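Local atomic coordinates of glycerate dehydrogenase (Bacillus sp. 5mfcol3.1, PDB entry 6P2I), a protein that reduces acyclic imino acids, probably with NADPH as hydride donor, and belongs to the D-isomer specific 2-hydroxyacid dehydrogenase family. Residues K143-I148 against S193-L198; D185-M190 against E212-L217. All blocks are in the same frame, centred on the assembly; numbering follows the deposited sequence.

How the interactions relate
Both contacts belong to the NADP-binding domain, and their centres lie 11 Å apart. Interaction 1 pairs two central strands of the parallel sheet; interaction 2 packs two helices against each other over one face of that sheet. Helix 186-192, strand 195-198 and helix 212-215 follow one another and supply three of the four segments; 143-148 comes earlier in the chain. They also touch: Ile196 CD1 lies 3.8 Å from Met190 SD, and Leu189 CG sits 3.9 Å from Gly146 CA. The cofactor is close to both, with the side chain of Ile148 about 5 Å and that of Ile186 about 7 Å from NADP; D-arginine is about 13 Å from the side chain of Leu198.

Interaction 1: residues K143-I148 against S193-L198; sequences KTIGLI and SDIISL
Lys143 lays its CB against the carboxylate of Asp194, 3.5 Å from OD2, while its NZ turns away to Glu139 O and to Glu281 of the second subunit. Next along, Thr144 N gives Asp194 OD2 an almost straight bond of 2.9 Å on the anti lone pair; Asp194 OD1 pairs with Lys219, so the carboxylate is held at both oxygens. Thr144 O is gripped twice: Ile195 N comes in the carbonyl plane, Asp194 N at 2.8 Å and tilted from it. Ile145 places CG1 anti to its backbone N (chi1 180°), where it meets Ile195 CG2 at 4.1 Å. Gly146 then bonds through both N, to Ile195 O at 2.7 Å, and O, to Ser197 N; on its bare flank Ser193 OG comes within 3.3 Å of CA, an oxygen already bonded to Leu189 O. Leu147 reaches Ser197 CB with CD2. Finally Ile148 N bonds to Ser197 O, and its CD1 meets Ile196 CG2 at 3.9 Å. Parallel pairing of the first strand with the fourth, at the crossover point of the sheet, is the centre of a Rossmann fold, followed past Ile148 by what is probably its glycine-rich GxGxxG turn.

Interaction 2: residues D185-M190 against E212-L217; sequences DITELM and EKLLSL
Met190 lies against Leu214, Leu215 and Leu217, along the backbone at Leu214 and Leu215. Its CB faces Leu217 CB at 4.2 Å and lies 3.8 Å from Leu214 O. CG stays near that same carbonyl oxygen and also meets Leu214 CD2, at 4.2 Å. Bends at chi2 (-60°) and chi3 (-73°) then fold the chain back on itself, and the sulfur, SD, faces strand 195-198. The terminal CE returns to Leu214 O at 3.5 Å and also approaches Leu215, 4.4 Å from its CD2. Leu214 comes the other way, crossing Met190 at about a right angle: CD2 lies between Met190 CG and Thr187 OG1, and CD1 rests on Ile186, 4.1 Å from CG1. Farther out, Thr187 CG2 touches Leu217 CD1 at 4.0 Å. The helix that carries Ile186, Thr187 and Met190 starts at an N-cap, where Asp185 OD1 accepts from Glu188 N at 3.0 Å. No hydrogen bond or salt bridge crosses between the segments. What joins the two helices is therefore dispersion and the burial of methyl and methylene groups, with Leu214 O, already taken by Leu217 N, merely lined by the carbons of Met190.

Interaction 1: residues K143-I148 against S193-L198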
ATOM      1  N   LYS A 143      -5.073 -12.086  -7.968  1.00 22.58           N
ATOM      2  CA  LYS A 143      -4.254 -11.771  -9.125  1.00 19.25           C
ATOM      3  C   LYS A 143      -2.956 -12.562  -9.068  1.00 24.85           C
ATOM      4  O   LYS A 143      -2.585 -13.130  -8.040  1.00 24.93           O
ATOM      5  CB  LYS A 143      -3.945 -10.276  -9.190  1.00 21.27           C
ATOM      6  CG  LYS A 143      -5.201  -9.407  -9.244  1.00 25.39           C
ATOM      7  CD  LYS A 143      -5.953  -9.609 -10.545  1.00 27.34           C
ATOM      8  CE  LYS A 143      -7.225  -8.770 -10.572  1.00 34.29           C
ATOM      9  NZ  LYS A 143      -8.097  -9.072  -9.398  1.00 28.21           N
ATOM     10  N   THR A 144      -2.254 -12.585 -10.193  1.00 21.42           N
ATOM     11  CA  THR A 144      -0.981 -13.287 -10.290  1.00 20.93           C
ATOM     12  C   THR A 144       0.149 -12.283 -10.142  1.00 21.92           C
ATOM     13  O   THR A 144       0.224 -11.310 -10.903  1.00 22.12           O
ATOM     14  CB  THR A 144      -0.856 -14.021 -11.621  1.00 23.39           C
ATOM     15  OG1 THR A 144      -1.837 -15.061 -11.685  1.00 27.66           O
ATOM     16  CG2 THR A 144       0.554 -14.634 -11.750  1.00 21.22           C
ATOM     17  N   ILE A 145       1.021 -12.514  -9.167  1.00 18.39           N
ATOM     18  CA  ILE A 145       2.229 -11.712  -9.001  1.00 16.59           C
ATOM     19  C   ILE A 145       3.418 -12.562  -9.418  1.00 21.01           C
ATOM     20  O   ILE A 145       3.541 -13.717  -8.994  1.00 21.15           O
ATOM     21  CB  ILE A 145       2.384 -11.190  -7.563  1.00 21.21           C
ATOM     22  CG1 ILE A 145       3.664 -10.362  -7.447  1.00 20.52           C
ATOM     23  CG2 ILE A 145       2.365 -12.325  -6.538  1.00 20.63           C
ATOM     24  CD1 ILE A 145       3.746  -9.542  -6.159  1.00 19.96           C
ATOM     25  N   GLY A 146       4.282 -11.992 -10.256  1.00 20.90           N
ATOM     26  CA  GLY A 146       5.442 -12.702 -10.757  1.00 20.84           C
ATOM     27  C   GLY A 146       6.702 -12.086 -10.185  1.00 22.79           C
ATOM     28  O   GLY A 146       6.931 -10.876 -10.313  1.00 23.05           O
ATOM     29  N   LEU A 147       7.505 -12.904  -9.525  1.00 20.51           N
ATOM     30  CA  LEU A 147       8.685 -12.445  -8.797  1.00 19.46           C
ATOM     31  C   LEU A 147       9.919 -12.862  -9.586  1.00 20.72           C
ATOM     32  O   LEU A 147      10.199 -14.056  -9.727  1.00 22.56           O
ATOM     33  CB  LEU A 147       8.688 -13.024  -7.384  1.00 18.92           C
ATOM     34  CG  LEU A 147       7.397 -12.772  -6.587  1.00 20.33           C
ATOM     35  CD1 LEU A 147       7.398 -13.514  -5.246  1.00 20.65           C
ATOM     36  CD2 LEU A 147       7.202 -11.277  -6.371  1.00 22.76           C
ATOM     37  N   ILE A 148      10.643 -11.881 -10.126  1.00 19.86           N
ATOM     38  CA  ILE A 148      11.897 -12.141 -10.825  1.00 19.60           C
ATOM     39  C   ILE A 148      12.984 -12.091  -9.754  1.00 25.63           C
ATOM     40  O   ILE A 148      13.442 -11.013  -9.361  1.00 23.91           O
ATOM     41  CB  ILE A 148      12.144 -11.139 -11.955  1.00 20.25           C
ATOM     42  CG1 ILE A 148      11.016 -11.199 -12.986  1.00 24.20           C
ATOM     43  CG2 ILE A 148      13.521 -11.383 -12.620  1.00 20.66           C
ATOM     44  CD1 ILE A 148      11.075 -10.090 -14.027  1.00 26.47           C
ATOM     45  N   SER A 193       1.723 -12.479 -15.589  1.00 24.54           N
ATOM     46  CA  SER A 193       1.652 -11.740 -14.334  1.00 22.66           C
ATOM     47  C   SER A 193       0.773 -10.505 -14.458  1.00 28.16           C
ATOM     48  O   SER A 193       0.869  -9.742 -15.423  1.00 27.69           O
ATOM     49  CB  SER A 193       3.044 -11.309 -13.866  1.00 24.40           C
ATOM     50  OG  SER A 193       3.890 -12.428 -13.678  1.00 24.24           O
ATOM     51  N   ASP A 194      -0.080 -10.305 -13.460  1.00 23.64           N
ATOM     52  CA  ASP A 194      -0.765  -9.029 -13.312  1.00 24.30           C
ATOM     53  C   ASP A 194       0.140  -8.004 -12.660  1.00 23.20           C
ATOM     54  O   ASP A 194       0.033  -6.801 -12.943  1.00 24.92           O
ATOM     55  CB  ASP A 194      -2.030  -9.234 -12.490  1.00 25.12           C
ATOM     56  CG  ASP A 194      -2.956 -10.220 -13.138  1.00 23.34           C
ATOM     57  OD1 ASP A 194      -3.348  -9.951 -14.291  1.00 27.12           O
ATOM     58  OD2 ASP A 194      -3.289 -11.268 -12.530  1.00 26.19           O
ATOM     59  N   ILE A 195       1.019  -8.473 -11.780  1.00 20.97           N
ATOM     60  CA  ILE A 195       1.977  -7.647 -11.063  1.00 21.92           C
ATOM     61  C   ILE A 195       3.337  -8.318 -11.207  1.00 20.33           C
ATOM     62  O   ILE A 195       3.448  -9.537 -11.035  1.00 22.71           O
ATOM     63  CB  ILE A 195       1.590  -7.502  -9.578  1.00 23.08           C
ATOM     64  CG1 ILE A 195       0.194  -6.868  -9.450  1.00 24.11           C
ATOM     65  CG2 ILE A 195       2.642  -6.691  -8.828  1.00 20.02           C
ATOM     66  CD1 ILE A 195      -0.680  -7.473  -8.361  1.00 23.93           C
ATOM     67  N   ILE A 196       4.356  -7.541 -11.563  1.00 20.12           N
ATOM     68  CA  ILE A 196       5.711  -8.059 -11.706  1.00 19.43           C
ATOM     69  C   ILE A 196       6.588  -7.289 -10.741  1.00 19.89           C
ATOM     70  O   ILE A 196       6.528  -6.056 -10.703  1.00 22.10           O
ATOM     71  CB  ILE A 196       6.234  -7.910 -13.145  1.00 18.55           C
ATOM     72  CG1 ILE A 196       5.371  -8.707 -14.116  1.00 21.92           C
ATOM     73  CG2 ILE A 196       7.714  -8.329 -13.226  1.00 22.20           C
ATOM     74  CD1 ILE A 196       5.451  -8.246 -15.561  1.00 27.59           C
ATOM     75  N   SER A 197       7.396  -8.005  -9.957  1.00 19.21           N
ATOM     76  CA  SER A 197       8.301  -7.361  -9.005  1.00 20.48           C
ATOM     77  C   SER A 197       9.693  -7.968  -9.114  1.00 20.45           C
ATOM     78  O   SER A 197       9.840  -9.195  -9.117  1.00 21.04           O
ATOM     79  CB  SER A 197       7.771  -7.493  -7.568  1.00 19.18           C
ATOM     80  OG  SER A 197       8.484  -6.662  -6.676  1.00 20.09           O
ATOM     81  N   LEU A 198      10.714  -7.107  -9.183  1.00 18.64           N
ATOM     82  CA  LEU A 198      12.099  -7.546  -9.327  0.65 20.44           C
ATOM     83  C   LEU A 198      12.761  -7.690  -7.959  1.00 20.81           C
ATOM     84  O   LEU A 198      12.659  -6.792  -7.117  1.00 20.72           O
ATOM     85  CB  LEU A 198      12.893  -6.553 -10.186  0.65 20.50           C
ATOM     86  CG  LEU A 198      12.619  -6.619 -11.692  0.65 24.31           C
ATOM     87  CD1 LEU A 198      12.855  -5.265 -12.358  0.65 25.26           C
ATOM     88  CD2 LEU A 198      13.487  -7.690 -12.343  0.65 25.88           C
TER

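Interaction 2: residues D185-M190 against E212-L217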
ATOM      1  N   ASP A 185       9.577 -19.770 -16.682  1.00 28.87           N
ATOM      2  CA  ASP A 185      10.595 -18.958 -17.339  1.00 33.59           C
ATOM      3  C   ASP A 185      10.107 -17.509 -17.485  1.00 35.52           C
ATOM      4  O   ASP A 185       8.945 -17.185 -17.208  1.00 31.46           O
ATOM      5  CB  ASP A 185      11.025 -19.588 -18.678  1.00 41.25           C
ATOM      6  CG  ASP A 185       9.992 -19.445 -19.803  1.00 45.28           C
ATOM      7  OD1 ASP A 185       8.892 -18.899 -19.610  1.00 42.65           O
ATOM      8  OD2 ASP A 185      10.300 -19.912 -20.921  1.00 55.68           O
ATOM      9  N   ILE A 186      11.022 -16.620 -17.891  1.00 29.88           N
ATOM     10  CA  ILE A 186      10.730 -15.187 -17.810  1.00 27.28           C
ATOM     11  C   ILE A 186       9.679 -14.781 -18.841  1.00 27.41           C
ATOM     12  O   ILE A 186       8.891 -13.854 -18.600  1.00 28.35           O
ATOM     13  CB  ILE A 186      12.024 -14.359 -17.956  1.00 26.88           C
ATOM     14  CG1 ILE A 186      11.763 -12.888 -17.633  1.00 24.13           C
ATOM     15  CG2 ILE A 186      12.633 -14.509 -19.360  1.00 28.14           C
ATOM     16  CD1 ILE A 186      12.946 -12.192 -16.956  1.00 33.99           C
ATOM     17  N   THR A 187       9.642 -15.459 -19.990  1.00 31.01           N
ATOM     18  CA  THR A 187       8.636 -15.153 -21.000  1.00 29.38           C
ATOM     19  C   THR A 187       7.238 -15.424 -20.461  1.00 33.23           C
ATOM     20  O   THR A 187       6.345 -14.572 -20.558  1.00 31.01           O
ATOM     21  CB  THR A 187       8.897 -15.970 -22.267  1.00 30.71           C
ATOM     22  OG1 THR A 187      10.133 -15.551 -22.859  1.00 34.39           O
ATOM     23  CG2 THR A 187       7.772 -15.788 -23.277  1.00 35.68           C
ATOM     24  N   GLU A 188       7.031 -16.606 -19.874  1.00 33.96           N
ATOM     25  CA  GLU A 188       5.738 -16.889 -19.261  1.00 30.38           C
ATOM     26  C   GLU A 188       5.452 -15.930 -18.116  1.00 28.81           C
ATOM     27  O   GLU A 188       4.318 -15.469 -17.958  1.00 30.26           O
ATOM     28  CB  GLU A 188       5.667 -18.331 -18.766  1.00 33.03           C
ATOM     29  CG  GLU A 188       4.293 -18.659 -18.210  1.00 44.18           C
ATOM     30  CD  GLU A 188       4.122 -20.112 -17.843  1.00 58.03           C
ATOM     31  OE1 GLU A 188       5.097 -20.881 -17.976  1.00 62.24           O
ATOM     32  OE2 GLU A 188       3.004 -20.483 -17.423  1.00 58.05           O
ATOM     33  N   LEU A 189       6.464 -15.608 -17.306  1.00 26.41           N
ATOM     34  CA  LEU A 189       6.223 -14.677 -16.211  1.00 24.65           C
ATOM     35  C   LEU A 189       5.711 -13.341 -16.734  1.00 27.95           C
ATOM     36  O   LEU A 189       4.739 -12.789 -16.201  1.00 26.75           O
ATOM     37  CB  LEU A 189       7.494 -14.464 -15.393  1.00 24.26           C
ATOM     38  CG  LEU A 189       7.332 -13.715 -14.069  1.00 22.15           C
ATOM     39  CD1 LEU A 189       8.351 -14.233 -13.061  1.00 27.20           C
ATOM     40  CD2 LEU A 189       7.447 -12.175 -14.224  1.00 21.71           C
ATOM     41  N   MET A 190       6.353 -12.809 -17.778  1.00 26.49           N
ATOM     42  CA  MET A 190       5.935 -11.522 -18.322  1.00 30.13           C
ATOM     43  C   MET A 190       4.542 -11.603 -18.932  1.00 30.24           C
ATOM     44  O   MET A 190       3.780 -10.637 -18.847  1.00 29.23           O
ATOM     45  CB  MET A 190       6.943 -11.024 -19.363  1.00 31.27           C
ATOM     46  CG  MET A 190       8.365 -10.834 -18.822  1.00 28.47           C
ATOM     47  SD  MET A 190       8.470  -9.639 -17.480  1.00 30.08           S
ATOM     48  CE  MET A 190       8.235  -8.093 -18.363  1.00 31.67           C
ATOM     49  N   GLU A 212      13.347  -4.740 -24.119  1.00 33.73           N
ATOM     50  CA  GLU A 212      12.196  -4.176 -24.819  1.00 39.98           C
ATOM     51  C   GLU A 212      11.224  -5.272 -25.241  1.00 34.41           C
ATOM     52  O   GLU A 212      10.005  -5.122 -25.096  1.00 37.04           O
ATOM     53  CB  GLU A 212      12.650  -3.371 -26.040  1.00 41.18           C
ATOM     54  CG  GLU A 212      11.496  -2.753 -26.823  1.00 39.91           C
ATOM     55  CD  GLU A 212      11.955  -1.971 -28.037  1.00 52.66           C
ATOM     56  OE1 GLU A 212      13.179  -1.835 -28.236  1.00 54.52           O
ATOM     57  OE2 GLU A 212      11.087  -1.494 -28.795  1.00 59.30           O
ATOM     58  N   LYS A 213      11.752  -6.384 -25.762  1.00 38.79           N
ATOM     59  CA  LYS A 213      10.895  -7.490 -26.188  1.00 36.62           C
ATOM     60  C   LYS A 213      10.089  -8.047 -25.022  1.00 34.54           C
ATOM     61  O   LYS A 213       8.868  -8.227 -25.123  1.00 37.31           O
ATOM     62  CB  LYS A 213      11.742  -8.591 -26.828  1.00 37.87           C
ATOM     63  CG  LYS A 213      10.935  -9.727 -27.439  1.00 52.78           C
ATOM     64  N   LEU A 214      10.754  -8.332 -23.900  1.00 31.45           N
ATOM     65  CA  LEU A 214      10.049  -8.886 -22.746  1.00 31.73           C
ATOM     66  C   LEU A 214       9.017  -7.907 -22.205  1.00 30.08           C
ATOM     67  O   LEU A 214       7.910  -8.310 -21.825  1.00 29.34           O
ATOM     68  CB  LEU A 214      11.046  -9.267 -21.652  1.00 28.43           C
ATOM     69  CG  LEU A 214      11.834 -10.543 -21.933  1.00 35.07           C
ATOM     70  CD1 LEU A 214      12.917 -10.739 -20.872  1.00 27.80           C
ATOM     71  CD2 LEU A 214      10.903 -11.746 -22.003  1.00 31.76           C
ATOM     72  N   LEU A 215       9.364  -6.617 -22.148  1.00 32.10           N
ATOM     73  CA  LEU A 215       8.404  -5.619 -21.685  1.00 30.36           C
ATOM     74  C   LEU A 215       7.174  -5.560 -22.587  1.00 32.35           C
ATOM     75  O   LEU A 215       6.070  -5.269 -22.117  1.00 31.21           O
ATOM     76  CB  LEU A 215       9.074  -4.246 -21.606  1.00 29.80           C
ATOM     77  CG  LEU A 215      10.111  -4.051 -20.496  1.00 31.42           C
ATOM     78  CD1 LEU A 215      10.949  -2.825 -20.780  1.00 31.24           C
ATOM     79  CD2 LEU A 215       9.424  -3.939 -19.134  1.00 30.21           C
ATOM     80  N   SER A 216       7.335  -5.840 -23.877  1.00 33.66           N
ATOM     81  CA  SER A 216       6.196  -5.780 -24.786  1.00 30.93           C
ATOM     82  C   SER A 216       5.202  -6.905 -24.551  1.00 32.04           C
ATOM     83  O   SER A 216       4.101  -6.864 -25.113  1.00 32.26           O
ATOM     84  CB  SER A 216       6.666  -5.821 -26.236  1.00 34.94           C
ATOM     85  OG  SER A 216       7.051  -7.134 -26.608  1.00 37.61           O
ATOM     86  N   LEU A 217       5.556  -7.904 -23.745  1.00 33.92           N
ATOM     87  CA  LEU A 217       4.655  -9.016 -23.469  1.00 33.06           C
ATOM     88  C   LEU A 217       3.706  -8.749 -22.306  1.00 29.35           C
ATOM     89  O   LEU A 217       2.763  -9.529 -22.111  1.00 31.96           O
ATOM     90  CB  LEU A 217       5.455 -10.288 -23.181  1.00 33.78           C
ATOM     91  CG  LEU A 217       6.476 -10.718 -24.237  1.00 33.21           C
ATOM     92  CD1 LEU A 217       7.302 -11.865 -23.693  1.00 37.59           C
ATOM     93  CD2 LEU A 217       5.785 -11.120 -25.532  1.00 42.46           C
TER